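Putative 2OG-Fe(II) oxygenase family protein (Caulobacter crescentus CB15, PDB 3OOX) probably uses iron(II), 2-oxoglutarate and dioxygen to oxidise its substrate, possibly forming ethylene as well as converting arginine to guanidine. Local coordinates at residues W99-D104 / H129-L134. Sequence-based numbering, arbitrary orientation.
Sequences WHMGRD and HDVSWL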
ATOM      1  N   TRP A  99     -10.139  -1.862  -8.674  1.00 17.01           N
ATOM      2  CA  TRP A  99      -9.988  -0.631  -9.445  1.00 16.74           C
ATOM      3  C   TRP A  99      -8.625  -0.043  -9.086  1.00 17.15           C
ATOM      4  O   TRP A  99      -8.299   0.061  -7.906  1.00 17.90           O
ATOM      5  CB  TRP A  99     -11.071   0.402  -9.091  1.00 18.67           C
ATOM      6  CG  TRP A  99     -10.934   1.633  -9.941  1.00 18.63           C
ATOM      7  CD1 TRP A  99     -10.142   2.725  -9.697  1.00 18.53           C
ATOM      8  CD2 TRP A  99     -11.583   1.873 -11.194  1.00 17.85           C
ATOM      9  NE1 TRP A  99     -10.263   3.639 -10.722  1.00 19.59           N
ATOM     10  CE2 TRP A  99     -11.137   3.131 -11.654  1.00 17.86           C
ATOM     11  CE3 TRP A  99     -12.521   1.165 -11.962  1.00 18.39           C
ATOM     12  CZ2 TRP A  99     -11.599   3.685 -12.865  1.00 19.64           C
ATOM     13  CZ3 TRP A  99     -12.972   1.721 -13.181  1.00 18.32           C
ATOM     14  CH2 TRP A  99     -12.510   2.970 -13.603  1.00 19.40           C
ATOM     15  N   HIS A 100      -7.843   0.335 -10.074  1.00 17.35           N
ATOM     16  CA  HIS A 100      -6.583   1.003  -9.818  1.00 15.72           C
ATOM     17  C   HIS A 100      -6.541   2.416 -10.381  1.00 18.41           C
ATOM     18  O   HIS A 100      -6.852   2.632 -11.555  1.00 18.80           O
ATOM     19  CB  HIS A 100      -5.440   0.208 -10.425  1.00 16.46           C
ATOM     20  CG  HIS A 100      -5.155  -1.052  -9.680  1.00 15.71           C
ATOM     21  ND1 HIS A 100      -5.087  -2.281 -10.294  1.00 21.64           N
ATOM     22  CD2 HIS A 100      -4.941  -1.272  -8.359  1.00 17.91           C
ATOM     23  CE1 HIS A 100      -4.826  -3.207  -9.379  1.00 23.26           C
ATOM     24  NE2 HIS A 100      -4.738  -2.621  -8.194  1.00 17.61           N
HETATM   25  N   MSE A 101      -6.149   3.337  -9.514  1.00 17.14           N
HETATM   26  CA  MSE A 101      -5.910   4.719  -9.886  1.00 17.17           C
HETATM   27  C   MSE A 101      -4.437   5.003  -9.710  1.00 17.82           C
HETATM   28  O   MSE A 101      -3.900   4.815  -8.621  1.00 18.57           O
HETATM   29  CB  MSE A 101      -6.725   5.672  -9.003  1.00 16.82           C
HETATM   30  CG  MSE A 101      -6.486   7.161  -9.355  1.00 18.51           C
HETATM   31 SE   MSE A 101      -7.186   8.338  -8.000  0.75 14.05          SE
HETATM   32  CE  MSE A 101      -6.093   9.900  -8.504  1.00 23.95           C
ATOM     33  N   GLY A 102      -3.812   5.486 -10.786  1.00 18.33           N
ATOM     34  CA  GLY A 102      -2.440   5.978 -10.733  1.00 18.77           C
ATOM     35  C   GLY A 102      -2.401   7.482 -10.582  1.00 17.13           C
ATOM     36  O   GLY A 102      -3.425   8.139 -10.402  1.00 17.44           O
ATOM     37  N   ARG A 103      -1.206   8.059 -10.725  1.00 18.44           N
ATOM     38  CA  ARG A 103      -1.045   9.517 -10.619  1.00 18.51           C
ATOM     39  C   ARG A 103      -1.621  10.225 -11.837  1.00 16.89           C
ATOM     40  O   ARG A 103      -1.364   9.803 -12.948  1.00 18.55           O
ATOM     41  CB  ARG A 103       0.437   9.880 -10.503  1.00 18.18           C
ATOM     42  CG  ARG A 103       0.611  11.368 -10.174  1.00 18.80           C
ATOM     43  CD  ARG A 103       1.999  11.723  -9.717  1.00 18.11           C
ATOM     44  NE  ARG A 103       2.289  11.175  -8.383  1.00 15.99           N
ATOM     45  CZ  ARG A 103       1.834  11.611  -7.227  1.00 17.10           C
ATOM     46  NH1 ARG A 103       1.089  12.703  -7.156  1.00 20.81           N
ATOM     47  NH2 ARG A 103       2.182  10.967  -6.121  1.00 17.88           N
ATOM     48  N   ASP A 104      -2.347  11.313 -11.584  1.00 18.92           N
ATOM     49  CA  ASP A 104      -2.768  12.235 -12.650  1.00 17.83           C
ATOM     50  C   ASP A 104      -1.611  13.204 -12.857  1.00 18.06           C
ATOM     51  O   ASP A 104      -1.294  13.996 -11.955  1.00 20.23           O
ATOM     52  CB  ASP A 104      -3.988  13.064 -12.249  1.00 19.99           C
ATOM     53  CG  ASP A 104      -5.305  12.323 -12.415  1.00 27.36           C
ATOM     54  OD1 ASP A 104      -5.468  11.552 -13.383  1.00 22.75           O
ATOM     55  OD2 ASP A 104      -6.201  12.559 -11.577  1.00 41.20           O
ATOM     56  N   HIS A 129     -13.787  12.786  -8.193  1.00 25.67           N
ATOM     57  CA  HIS A 129     -13.478  13.712  -7.111  1.00 26.17           C
ATOM     58  C   HIS A 129     -13.159  13.011  -5.769  1.00 24.52           C
ATOM     59  O   HIS A 129     -12.118  13.301  -5.131  1.00 22.93           O
ATOM     60  CB  HIS A 129     -14.625  14.733  -6.954  1.00 27.92           C
ATOM     61  CG  HIS A 129     -14.505  15.597  -5.734  1.00 30.02           C
ATOM     62  ND1 HIS A 129     -14.984  15.207  -4.501  1.00 37.22           N
ATOM     63  CD2 HIS A 129     -13.942  16.816  -5.553  1.00 34.51           C
ATOM     64  CE1 HIS A 129     -14.739  16.161  -3.616  1.00 41.36           C
ATOM     65  NE2 HIS A 129     -14.099  17.141  -4.226  1.00 37.05           N
ATOM     66  N   ASP A 130     -14.029  12.094  -5.357  1.00 25.09           N
ATOM     67  CA  ASP A 130     -13.922  11.502  -4.035  1.00 24.27           C
ATOM     68  C   ASP A 130     -12.678  10.601  -3.977  1.00 22.03           C
ATOM     69  O   ASP A 130     -11.931  10.624  -3.011  1.00 22.33           O
ATOM     70  CB  ASP A 130     -15.152  10.659  -3.678  1.00 28.12           C
ATOM     71  CG  ASP A 130     -16.426  11.468  -3.520  1.00 33.40           C
ATOM     72  OD1 ASP A 130     -16.369  12.716  -3.547  1.00 30.75           O
ATOM     73  OD2 ASP A 130     -17.490  10.814  -3.376  1.00 33.92           O
ATOM     74  N   VAL A 131     -12.471   9.800  -5.007  1.00 21.14           N
ATOM     75  CA  VAL A 131     -11.361   8.842  -5.007  1.00 21.98           C
ATOM     76  C   VAL A 131     -10.018   9.593  -5.192  1.00 23.59           C
ATOM     77  O   VAL A 131      -8.987   9.210  -4.605  1.00 21.73           O
ATOM     78  CB  VAL A 131     -11.590   7.754  -6.084  1.00 21.77           C
ATOM     79  CG1 VAL A 131     -10.382   6.801  -6.211  1.00 20.59           C
ATOM     80  CG2 VAL A 131     -12.810   6.932  -5.780  1.00 19.84           C
ATOM     81  N   SER A 132     -10.002  10.641  -6.019  1.00 22.48           N
ATOM     82  CA  SER A 132      -8.773  11.437  -6.190  0.67 20.32           C
ATOM     83  C   SER A 132      -8.381  12.096  -4.875  1.00 21.98           C
ATOM     84  O   SER A 132      -7.205  12.159  -4.541  1.00 21.01           O
ATOM     85  CB  SER A 132      -8.912  12.489  -7.309  0.67 21.74           C
ATOM     86  OG  SER A 132      -9.050  11.914  -8.587  0.67 17.55           O
ATOM     87  N   TRP A 133      -9.366  12.584  -4.107  1.00 21.25           N
ATOM     88  CA  TRP A 133      -9.078  13.161  -2.791  1.00 21.80           C
ATOM     89  C   TRP A 133      -8.352  12.134  -1.908  1.00 23.80           C
ATOM     90  O   TRP A 133      -7.393  12.455  -1.214  1.00 21.60           O
ATOM     91  CB  TRP A 133     -10.335  13.659  -2.083  1.00 23.60           C
ATOM     92  CG  TRP A 133     -10.046  14.180  -0.694  1.00 23.68           C
ATOM     93  CD1 TRP A 133      -9.736  15.492  -0.355  1.00 25.68           C
ATOM     94  CD2 TRP A 133      -9.977  13.432   0.537  1.00 23.74           C
ATOM     95  NE1 TRP A 133      -9.510  15.589   0.997  1.00 27.36           N
ATOM     96  CE2 TRP A 133      -9.627  14.349   1.569  1.00 28.90           C
ATOM     97  CE3 TRP A 133     -10.164  12.084   0.874  1.00 22.16           C
ATOM     98  CZ2 TRP A 133      -9.482  13.954   2.901  1.00 30.51           C
ATOM     99  CZ3 TRP A 133     -10.004  11.699   2.203  1.00 26.10           C
ATOM    100  CH2 TRP A 133      -9.667  12.634   3.198  1.00 34.04           C
ATOM    101  N   LEU A 134      -8.821  10.889  -1.950  1.00 21.36           N
ATOM    102  CA  LEU A 134      -8.238   9.864  -1.095  1.00 20.12           C
ATOM    103  C   LEU A 134      -6.802   9.529  -1.503  1.00 19.11           C
ATOM    104  O   LEU A 134      -5.921   9.354  -0.637  1.00 19.05           O
ATOM    105  CB  LEU A 134      -9.127   8.610  -1.063  1.00 20.18           C
ATOM    106  CG  LEU A 134      -8.689   7.491  -0.090  1.00 19.73           C
ATOM    107  CD1 LEU A 134      -8.642   7.931   1.354  1.00 24.18           C
ATOM    108  CD2 LEU A 134      -9.586   6.242  -0.221  1.00 21.93           C
TER
HETATM  109  O   HOH W   1      -8.310  13.366 -10.458  1.00 41.73           O
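With CG anti to the backbone N (chi1 179°) and the chain extended beyond it, the selenomethionine M101 reaches straight from its strand to the flank of the helix 127-152. It spans a gap of 8.2 Å between M101 CA and S132 CA. M101 SE settles 4.0 Å from V131 CG1, the methyl branch that lies anti to V131 N, and also comes close to V131 O. The terminal methyl runs on past the valine to S132, where M101 CE lies 3.6 Å from S132 OG. Selenium and methyl thus touch the helix over neighbouring residues: the methyl lies against the S132 hydroxyl oxygen, with S132 CA and CB just behind, and the selenium also reaches S132 CA. No direct hydrogen bond joins the two segments. Farther along the chain, D104 approaches the same serine, but D104 OD2 and S132 OG remain 4.2 Å apart. A water is modelled between them, but the bridge is doubtful because both separations are too short and S132 has two conformers. Both polar groups also have direct protein partners: S132 OG bonds to K128 O one turn back in the helix, while N118 ND2 bonds to D104 OD1. W120 and Y135 also touch the M101 side chain, and V131 packs in addition on L171 of the neighbouring strand 170-176. The contact therefore lays the helix 127-152 against the strand 97-101 of the main sheet in a fold of the double-stranded beta-helix type expected for 2-oxoglutarate oxygenases. Its chemistry implies a division of labour: van der Waals packing of the buried M101 on V131 and on S132 carries the direct contact, whereas the exposed D104 has no direct bond to the helix segment and would be linked to it at most through a water.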